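Local coordinates for conserved hypothetical protein (Enterococcus faecalis, PDB 1T62) that is of unknown function but carries an ASCH domain of the PUA-like superfamily, and so may bind RNA, at residues 33-44 with 75-85; 52-61 with 124-133. All blocks are in the same frame, centred on the assembly; numbering follows the deposited sequence.

Interaction 1: 33-44 with 75-85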
loop_
_atom_site.group_PDB
_atom_site.type_symbol
_atom_site.label_atom_id
_atom_site.label_comp_id
_atom_site.label_asym_id
_atom_site.label_seq_id
_atom_site.Cartn_x
_atom_site.Cartn_y
_atom_site.Cartn_z
ATOM N N SER B 33 3.989 3.083 3.568
ATOM C CA SER B 33 4.317 1.689 3.347
ATOM C C SER B 33 4.910 1.121 4.639
ATOM O O SER B 33 4.425 0.125 5.171
ATOM C CB SER B 33 5.320 1.570 2.208
ATOM O OG SER B 33 5.426 0.226 1.795
ATOM N N GLU B 34 5.953 1.770 5.148
ATOM C CA GLU B 34 6.609 1.329 6.374
ATOM C C GLU B 34 5.602 0.971 7.463
ATOM O O GLU B 34 5.522 -0.179 7.898
ATOM C CB GLU B 34 7.563 2.415 6.892
ATOM C CG GLU B 34 9.059 2.099 6.705
ATOM C CD GLU B 34 9.606 2.435 5.315
ATOM O OE1 GLU B 34 9.741 3.637 4.990
ATOM O OE2 GLU B 34 9.909 1.493 4.548
ATOM N N MET B 35 4.830 1.960 7.902
ATOM C CA MET B 35 3.839 1.732 8.944
ATOM C C MET B 35 2.862 0.655 8.522
ATOM O O MET B 35 2.411 -0.136 9.343
ATOM C CB MET B 35 3.085 3.022 9.242
ATOM C CG MET B 35 2.081 2.905 10.365
ATOM S SD MET B 35 1.540 4.521 11.016
ATOM C CE MET B 35 2.858 4.798 12.257
ATOM N N GLY B 36 2.548 0.627 7.230
ATOM C CA GLY B 36 1.613 -0.354 6.702
ATOM C C GLY B 36 2.062 -1.785 6.884
ATOM O O GLY B 36 1.257 -2.672 7.193
ATOM N N ASN B 37 3.358 -2.009 6.688
ATOM C CA ASN B 37 3.951 -3.336 6.833
ATOM C C ASN B 37 4.255 -3.638 8.308
ATOM O O ASN B 37 3.943 -4.723 8.808
ATOM C CB ASN B 37 5.228 -3.416 5.991
ATOM C CG ASN B 37 4.943 -3.398 4.492
ATOM O OD1 ASN B 37 5.707 -2.839 3.703
ATOM N ND2 ASN B 37 3.839 -4.023 4.094
ATOM N N ARG B 38 4.855 -2.666 8.996
ATOM C CA ARG B 38 5.194 -2.805 10.408
ATOM C C ARG B 38 3.999 -3.338 11.168
ATOM O O ARG B 38 4.094 -4.355 11.845
ATOM C CB ARG B 38 5.597 -1.452 10.990
ATOM C CG ARG B 38 6.131 -1.505 12.411
ATOM C CD ARG B 38 6.749 -0.170 12.812
ATOM N NE ARG B 38 5.772 0.902 13.028
ATOM C CZ ARG B 38 4.983 1.001 14.099
ATOM N NH1 ARG B 38 4.133 2.018 14.203
ATOM N NH2 ARG B 38 5.042 0.088 15.070
ATOM N N LEU B 39 2.868 -2.652 11.063
ATOM C CA LEU B 39 1.665 -3.093 11.756
ATOM C C LEU B 39 1.071 -4.357 11.130
ATOM O O LEU B 39 0.399 -5.133 11.801
ATOM C CB LEU B 39 0.631 -1.973 11.762
ATOM C CG LEU B 39 1.114 -0.674 12.407
ATOM C CD1 LEU B 39 -0.070 0.282 12.516
ATOM C CD2 LEU B 39 1.713 -0.961 13.779
ATOM N N GLY B 40 1.326 -4.562 9.844
ATOM C CA GLY B 40 0.811 -5.742 9.184
ATOM C C GLY B 40 1.437 -7.020 9.706
ATOM O O GLY B 40 0.743 -8.008 9.940
ATOM N N GLN B 41 2.752 -7.012 9.904
ATOM C CA GLN B 41 3.431 -8.209 10.372
ATOM C C GLN B 41 3.039 -8.487 11.801
ATOM O O GLN B 41 2.918 -9.644 12.208
ATOM C CB GLN B 41 4.946 -8.051 10.267
ATOM C CG GLN B 41 5.658 -9.279 9.683
ATOM C CD GLN B 41 5.369 -9.499 8.189
ATOM O OE1 GLN B 41 5.905 -10.424 7.571
ATOM N NE2 GLN B 41 4.523 -8.650 7.611
ATOM N N LEU B 42 2.829 -7.410 12.550
ATOM C CA LEU B 42 2.433 -7.479 13.952
ATOM C C LEU B 42 1.093 -8.185 14.116
ATOM O O LEU B 42 0.838 -8.823 15.130
ATOM C CB LEU B 42 2.338 -6.065 14.517
ATOM C CG LEU B 42 3.258 -5.686 15.673
ATOM C CD1 LEU B 42 4.542 -6.458 15.605
ATOM C CD2 LEU B 42 3.539 -4.204 15.600
ATOM N N VAL B 43 0.239 -8.067 13.106
ATOM C CA VAL B 43 -1.080 -8.682 13.149
ATOM C C VAL B 43 -1.018 -10.156 12.775
ATOM O O VAL B 43 -1.491 -11.023 13.520
ATOM C CB VAL B 43 -2.064 -7.926 12.209
ATOM C CG1 VAL B 43 -3.293 -8.783 11.905
ATOM C CG2 VAL B 43 -2.489 -6.613 12.869
ATOM N N VAL B 44 -0.420 -10.436 11.623
ATOM C CA VAL B 44 -0.310 -11.804 11.144
ATOM C C VAL B 44 0.493 -12.687 12.092
ATOM O O VAL B 44 0.205 -13.873 12.227
ATOM C CB VAL B 44 0.317 -11.846 9.709
ATOM C CG1 VAL B 44 -0.500 -10.977 8.764
ATOM C CG2 VAL B 44 1.750 -11.358 9.736
ATOM N N LEU B 75 -4.619 -5.010 4.151
ATOM C CA LEU B 75 -3.565 -4.853 3.153
ATOM C C LEU B 75 -2.260 -4.494 3.824
ATOM O O LEU B 75 -2.262 -3.919 4.914
ATOM C CB LEU B 75 -3.922 -3.748 2.170
ATOM C CG LEU B 75 -5.175 -3.983 1.336
ATOM C CD1 LEU B 75 -5.407 -2.795 0.425
ATOM C CD2 LEU B 75 -5.006 -5.250 0.516
ATOM N N ASP B 76 -1.145 -4.837 3.183
ATOM C CA ASP B 76 0.169 -4.509 3.730
ATOM C C ASP B 76 0.623 -3.163 3.153
ATOM O O ASP B 76 -0.144 -2.499 2.447
ATOM C CB ASP B 76 1.187 -5.624 3.426
ATOM C CG ASP B 76 1.467 -5.801 1.933
ATOM O OD1 ASP B 76 0.693 -5.305 1.086
ATOM O OD2 ASP B 76 2.472 -6.466 1.607
ATOM N N GLY B 77 1.847 -2.755 3.466
ATOM C CA GLY B 77 2.356 -1.484 2.977
ATOM C C GLY B 77 2.237 -1.252 1.481
ATOM O O GLY B 77 2.038 -0.116 1.045
ATOM N N GLN B 78 2.359 -2.321 0.693
ATOM C CA GLN B 78 2.264 -2.230 -0.762
ATOM C C GLN B 78 0.849 -2.432 -1.263
ATOM O O GLN B 78 0.650 -2.910 -2.376
ATOM C CB GLN B 78 3.154 -3.270 -1.436
ATOM C CG GLN B 78 4.618 -3.027 -1.255
ATOM C CD GLN B 78 5.106 -3.460 0.095
ATOM O OE1 GLN B 78 6.215 -3.125 0.498
ATOM N NE2 GLN B 78 4.283 -4.224 0.806
ATOM N N SER B 79 -0.129 -2.083 -0.440
ATOM C CA SER B 79 -1.531 -2.212 -0.808
ATOM C C SER B 79 -1.861 -3.578 -1.405
ATOM O O SER B 79 -2.746 -3.708 -2.249
ATOM C CB SER B 79 -1.912 -1.100 -1.785
ATOM O OG SER B 79 -1.530 0.166 -1.268
ATOM N N GLN B 80 -1.140 -4.599 -0.960
ATOM C CA GLN B 80 -1.376 -5.957 -1.419
ATOM C C GLN B 80 -2.106 -6.680 -0.292
ATOM O O GLN B 80 -1.811 -6.456 0.880
ATOM C CB GLN B 80 -0.044 -6.648 -1.691
ATOM C CG GLN B 80 0.784 -6.005 -2.779
ATOM C CD GLN B 80 0.150 -6.154 -4.141
ATOM O OE1 GLN B 80 -0.142 -7.269 -4.575
ATOM N NE2 GLN B 80 -0.069 -5.034 -4.826
ATOM N N PRO B 81 -3.079 -7.543 -0.621
ATOM C CA PRO B 81 -3.821 -8.279 0.411
ATOM C C PRO B 81 -2.895 -9.042 1.330
ATOM O O PRO B 81 -1.987 -9.729 0.878
ATOM C CB PRO B 81 -4.742 -9.193 -0.393
ATOM C CG PRO B 81 -4.110 -9.251 -1.738
ATOM C CD PRO B 81 -3.587 -7.868 -1.955
ATOM N N LEU B 82 -3.143 -8.911 2.627
ATOM C CA LEU B 82 -2.324 -9.534 3.658
ATOM C C LEU B 82 -3.033 -10.673 4.382
ATOM O O LEU B 82 -2.603 -11.821 4.330
ATOM C CB LEU B 82 -1.927 -8.474 4.677
ATOM C CG LEU B 82 -0.487 -8.382 5.156
ATOM C CD1 LEU B 82 -0.453 -7.441 6.345
ATOM C CD2 LEU B 82 0.029 -9.749 5.541
ATOM N N ALA B 83 -4.106 -10.347 5.088
ATOM C CA ALA B 83 -4.865 -11.358 5.809
ATOM C C ALA B 83 -6.245 -10.813 6.085
ATOM O O ALA B 83 -6.485 -9.623 5.918
ATOM C CB ALA B 83 -4.181 -11.698 7.116
ATOM N N ILE B 84 -7.164 -11.681 6.477
ATOM C CA ILE B 84 -8.496 -11.215 6.809
ATOM C C ILE B 84 -8.712 -11.495 8.307
ATOM O O ILE B 84 -8.239 -12.498 8.848
ATOM C CB ILE B 84 -9.587 -11.858 5.892
ATOM C CG1 ILE B 84 -10.676 -12.489 6.734
ATOM C CG2 ILE B 84 -8.987 -12.823 4.919
ATOM C CD1 ILE B 84 -11.781 -11.521 7.021
ATOM N N ILE B 85 -9.397 -10.575 8.983
ATOM C CA ILE B 85 -9.614 -10.695 10.413
ATOM C C ILE B 85 -11.070 -10.583 10.842
ATOM O O ILE B 85 -11.907 -10.036 10.125
ATOM C CB ILE B 85 -8.820 -9.614 11.132
ATOM C CG1 ILE B 85 -9.347 -8.236 10.739
ATOM C CG2 ILE B 85 -7.370 -9.692 10.717
ATOM C CD1 ILE B 85 -8.750 -7.117 11.529
#

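Interaction 2: 52-61 with 124-133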
loop_
_atom_site.group_PDB
_atom_site.type_symbol
_atom_site.label_atom_id
_atom_site.label_comp_id
_atom_site.label_asym_id
_atom_site.label_seq_id
_atom_site.Cartn_x
_atom_site.Cartn_y
_atom_site.Cartn_z
ATOM N N CYS B 52 -7.422 0.979 16.898
ATOM C CA CYS B 52 -8.225 2.067 17.391
ATOM C C CYS B 52 -8.239 3.167 16.356
ATOM O O CYS B 52 -7.222 3.463 15.722
ATOM C CB CYS B 52 -7.691 2.575 18.731
ATOM S SG CYS B 52 -6.029 3.206 18.687
ATOM N N SER B 53 -9.422 3.736 16.168
ATOM C CA SER B 53 -9.631 4.814 15.226
ATOM C C SER B 53 -10.344 5.909 15.994
ATOM O O SER B 53 -10.815 5.675 17.107
ATOM C CB SER B 53 -10.479 4.324 14.039
ATOM O OG SER B 53 -11.583 3.537 14.465
ATOM N N SER B 54 -10.407 7.099 15.403
ATOM C CA SER B 54 -11.061 8.252 16.026
ATOM C C SER B 54 -12.554 8.230 15.846
ATOM O O SER B 54 -13.032 8.300 14.724
ATOM C CB SER B 54 -10.540 9.554 15.426
ATOM O OG SER B 54 -11.327 10.644 15.867
ATOM N N LEU B 55 -13.292 8.143 16.943
ATOM C CA LEU B 55 -14.745 8.134 16.862
ATOM C C LEU B 55 -15.204 9.387 16.121
ATOM O O LEU B 55 -16.269 9.407 15.505
ATOM C CB LEU B 55 -15.354 8.124 18.260
ATOM C CG LEU B 55 -16.856 8.402 18.278
ATOM C CD1 LEU B 55 -17.595 7.374 17.446
ATOM C CD2 LEU B 55 -17.323 8.389 19.693
ATOM N N ASP B 56 -14.384 10.429 16.181
ATOM C CA ASP B 56 -14.702 11.682 15.523
ATOM C C ASP B 56 -14.856 11.575 14.009
ATOM O O ASP B 56 -15.824 12.082 13.454
ATOM C CB ASP B 56 -13.647 12.724 15.880
ATOM C CG ASP B 56 -13.876 13.327 17.256
ATOM O OD1 ASP B 56 -12.951 13.979 17.778
ATOM O OD2 ASP B 56 -14.986 13.160 17.811
ATOM N N ILE B 57 -13.915 10.923 13.333
ATOM C CA ILE B 57 -14.014 10.779 11.879
ATOM C C ILE B 57 -15.321 10.078 11.495
ATOM O O ILE B 57 -15.954 10.436 10.514
ATOM C CB ILE B 57 -12.840 9.960 11.294
ATOM C CG1 ILE B 57 -11.523 10.427 11.901
ATOM C CG2 ILE B 57 -12.809 10.119 9.769
ATOM C CD1 ILE B 57 -11.163 11.830 11.548
ATOM N N TYR B 58 -15.720 9.068 12.257
ATOM C CA TYR B 58 -16.963 8.381 11.952
ATOM C C TYR B 58 -18.098 9.394 11.984
ATOM O O TYR B 58 -18.947 9.435 11.093
ATOM C CB TYR B 58 -17.245 7.274 12.968
ATOM C CG TYR B 58 -16.326 6.084 12.839
ATOM C CD1 TYR B 58 -15.138 6.014 13.567
ATOM C CD2 TYR B 58 -16.627 5.041 11.975
ATOM C CE1 TYR B 58 -14.280 4.936 13.439
ATOM C CE2 TYR B 58 -15.768 3.963 11.836
ATOM C CZ TYR B 58 -14.602 3.916 12.571
ATOM O OH TYR B 58 -13.753 2.845 12.446
ATOM N N LYS B 59 -18.108 10.217 13.024
ATOM C CA LYS B 59 -19.137 11.230 13.164
ATOM C C LYS B 59 -19.158 12.204 11.991
ATOM O O LYS B 59 -20.186 12.356 11.331
ATOM C CB LYS B 59 -18.944 11.976 14.483
ATOM C CG LYS B 59 -19.336 11.133 15.672
ATOM C CD LYS B 59 -19.130 11.858 16.974
ATOM C CE LYS B 59 -19.963 11.204 18.050
ATOM N NZ LYS B 59 -21.395 11.204 17.618
ATOM N N MET B 60 -18.028 12.851 11.723
ATOM C CA MET B 60 -17.946 13.805 10.618
ATOM C C MET B 60 -18.122 13.143 9.258
ATOM O O MET B 60 -18.494 13.803 8.295
ATOM C CB MET B 60 -16.608 14.549 10.643
ATOM C CG MET B 60 -16.404 15.417 11.862
ATOM S SD MET B 60 -14.696 15.954 11.981
ATOM C CE MET B 60 -13.907 14.462 12.624
ATOM N N GLU B 61 -17.863 11.841 9.184
ATOM C CA GLU B 61 -17.991 11.106 7.925
ATOM C C GLU B 61 -19.321 10.366 7.865
ATOM O O GLU B 61 -19.597 9.645 6.906
ATOM C CB GLU B 61 -16.851 10.097 7.784
ATOM C CG GLU B 61 -16.459 9.770 6.353
ATOM C CD GLU B 61 -15.516 10.798 5.742
ATOM O OE1 GLU B 61 -14.976 10.542 4.648
ATOM O OE2 GLU B 61 -15.310 11.864 6.346
ATOM N N PHE B 124 -3.334 10.508 15.468
ATOM C CA PHE B 124 -4.646 11.112 15.302
ATOM C C PHE B 124 -4.558 12.612 15.055
ATOM O O PHE B 124 -5.432 13.196 14.415
ATOM C CB PHE B 124 -5.515 10.825 16.524
ATOM C CG PHE B 124 -5.792 9.364 16.734
ATOM C CD1 PHE B 124 -5.218 8.681 17.803
ATOM C CD2 PHE B 124 -6.627 8.670 15.856
ATOM C CE1 PHE B 124 -5.467 7.327 18.001
ATOM C CE2 PHE B 124 -6.887 7.313 16.042
ATOM C CZ PHE B 124 -6.305 6.639 17.119
ATOM N N LYS B 125 -3.506 13.237 15.570
ATOM C CA LYS B 125 -3.309 14.668 15.363
ATOM C C LYS B 125 -3.340 14.879 13.853
ATOM O O LYS B 125 -4.129 15.679 13.333
ATOM C CB LYS B 125 -1.948 15.102 15.925
ATOM C CG LYS B 125 -1.553 16.560 15.675
ATOM C CD LYS B 125 -2.483 17.533 16.390
ATOM C CE LYS B 125 -1.995 18.984 16.301
ATOM N NZ LYS B 125 -0.860 19.280 17.222
ATOM N N GLU B 126 -2.492 14.127 13.157
ATOM C CA GLU B 126 -2.397 14.226 11.715
ATOM C C GLU B 126 -3.647 13.781 10.995
ATOM O O GLU B 126 -4.011 14.371 9.984
ATOM C CB GLU B 126 -1.190 13.446 11.205
ATOM C CG GLU B 126 0.121 14.181 11.456
ATOM C CD GLU B 126 1.351 13.312 11.277
ATOM O OE1 GLU B 126 2.461 13.792 11.591
ATOM O OE2 GLU B 126 1.212 12.152 10.827
ATOM N N GLU B 127 -4.329 12.763 11.498
ATOM C CA GLU B 127 -5.529 12.334 10.803
ATOM C C GLU B 127 -6.660 13.332 10.981
ATOM O O GLU B 127 -7.479 13.511 10.083
ATOM C CB GLU B 127 -6.000 10.968 11.284
ATOM C CG GLU B 127 -7.205 10.493 10.498
ATOM C CD GLU B 127 -7.877 9.282 11.103
ATOM O OE1 GLU B 127 -8.838 8.777 10.487
ATOM O OE2 GLU B 127 -7.455 8.834 12.191
ATOM N N LEU B 128 -6.707 13.992 12.133
ATOM C CA LEU B 128 -7.776 14.948 12.401
ATOM C C LEU B 128 -7.636 16.277 11.685
ATOM O O LEU B 128 -8.617 16.792 11.151
ATOM C CB LEU B 128 -7.895 15.215 13.903
ATOM C CG LEU B 128 -8.665 14.216 14.753
ATOM C CD1 LEU B 128 -8.510 14.586 16.211
ATOM C CD2 LEU B 128 -10.122 14.229 14.373
ATOM N N ALA B 129 -6.426 16.828 11.676
ATOM C CA ALA B 129 -6.175 18.129 11.051
ATOM C C ALA B 129 -6.970 18.436 9.767
ATOM O O ALA B 129 -7.703 19.423 9.706
ATOM C CB ALA B 129 -4.691 18.297 10.800
ATOM N N PRO B 130 -6.836 17.598 8.726
ATOM C CA PRO B 130 -7.572 17.844 7.478
ATOM C C PRO B 130 -9.080 18.089 7.620
ATOM O O PRO B 130 -9.699 18.647 6.718
ATOM C CB PRO B 130 -7.244 16.612 6.628
ATOM C CG PRO B 130 -6.904 15.560 7.643
ATOM C CD PRO B 130 -6.096 16.328 8.655
ATOM N N TYR B 131 -9.674 17.663 8.732
ATOM C CA TYR B 131 -11.098 17.912 8.948
ATOM C C TYR B 131 -11.226 19.164 9.806
ATOM O O TYR B 131 -12.250 19.374 10.458
ATOM C CB TYR B 131 -11.784 16.764 9.685
ATOM C CG TYR B 131 -11.850 15.456 8.935
ATOM C CD1 TYR B 131 -10.738 14.614 8.864
ATOM C CD2 TYR B 131 -13.037 15.030 8.339
ATOM C CE1 TYR B 131 -10.807 13.374 8.227
ATOM C CE2 TYR B 131 -13.112 13.797 7.697
ATOM C CZ TYR B 131 -11.993 12.971 7.645
ATOM O OH TYR B 131 -12.056 11.740 7.010
ATOM N N GLN B 132 -10.175 19.985 9.815
ATOM C CA GLN B 132 -10.172 21.207 10.605
ATOM C C GLN B 132 -10.612 20.898 12.020
ATOM O O GLN B 132 -11.644 21.384 12.469
ATOM C CB GLN B 132 -11.135 22.207 10.000
ATOM C CG GLN B 132 -10.751 22.638 8.623
ATOM C CD GLN B 132 -11.927 23.175 7.881
ATOM O OE1 GLN B 132 -12.876 23.677 8.489
ATOM N NE2 GLN B 132 -11.885 23.085 6.557
ATOM N N LEU B 133 -9.839 20.087 12.725
ATOM C CA LEU B 133 -10.200 19.725 14.083
ATOM C C LEU B 133 -8.936 19.450 14.884
ATOM O O LEU B 133 -8.191 18.515 14.577
ATOM C CB LEU B 133 -11.084 18.482 14.063
ATOM C CG LEU B 133 -12.018 18.260 15.253
ATOM C CD1 LEU B 133 -12.505 16.825 15.210
ATOM C CD2 LEU B 133 -11.308 18.529 16.581
#

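Interaction 1: 33-44 with 75-85
Ser33 and Gly77 meet backbone to backbone, their CA atoms 3.7 Å apart, while at the other end Val44 lies over Ala83: helix 33-44 packs on the 76-79 turn and on strand 81-85, and the axes of helix 33-44 and strand 81-85 approach to 9.1 Å and cross at 47°. Glycines make the close approach possible. Gly77 CA lies 3.4 Å from Ser33 O in a CA-H...O contact, and Gly36 sits against the same turn. Asp76, the first residue of this type I turn, ties its side chain to the residue just after it, OD1 accepting from Gln80 N at 2.8 Å. Farther along, Leu82 extends CD1 to Gly40 CA (3.5 Å) and CD2 to Val44 CG1 (3.5 Å). Val44 sends CG1 to this meeting by holding it anti to its carbonyl carbon (chi1 -56°), and the same methyl lies 4.1 Å from Ala83 CB. Leu82 and Ala83 can both face the helix because a classic beta bulge opposite Ile74 interrupts the alternation. Val43 and Ile85 continue the apolar seam toward Val148 and Phe146 of strand 140-151, whereas Ile84 points to the other face of the sheet, where Phe8 of helix 2-16 packs.

Interaction 2: 52-61 with 124-133
Ile57 reaches across to Glu127, Leu128 and Tyr131, and its side chain shows how one branched residue can join helix 55-60 to helix 124-128 and to the chain just past its end, the helix axes being nearly parallel (12°). From CB the chain forks. CG2 goes to the phenol end of Tyr131, 3.6 Å from CZ. CG1, anti to the carbonyl carbon (chi1 -45°), passes 3.5 Å from Glu127 OE1. Beyond it CD1 lies over the face of the Tyr131 ring, 4.1 Å from the centroid, a CH-pi contact, and also meets Leu128 CD2 at 3.8 Å. Met60 approaches that ring obliquely, SD 4.9 Å from the centroid, a Met-aromatic contact; its bent end puts CE 3.8 Å from Leu133 CD1. Glu61 OE2 comes to the ring edge, where a bond from Tyr131 OH would be weak at best; the hydroxyl also bonds to the backbone N of His162 of the second subunit, in what is probably a purification tag. At the N-terminal end of both segments Cys52 SG meets the Phe124 edge, 3.8 Å from CZ. Ser53 pairs with Val142 and Phe124 rests on Leu141, so strand 140-151 adjoins both strand 50-54, outermost within this chain, and the end of helix 113-128.

In the fold
Interaction 1 packs a helix on a mixed sheet whose strand order is 24-27, 71-75, 81-94, 140-151, 50-54; interaction 2 joins two helices beside the end of one of its strands. Interaction 1 uses an inner strand and interaction 2 the strand outermost within this chain, where Cys52 continues the backbone bonding to the second subunit. Their centres are about 22 Å apart, on opposite sides of the chain's centre, and their nearest atoms about 8 Å apart. The chain nevertheless interlaces them: strand 50-54 is the next element after helix 33-44. Both border the second subunit, interaction 2 largely through its probable tag. As no ligand marks a site, neither can be tied to binding; they illustrate how distant packing units share one sheet.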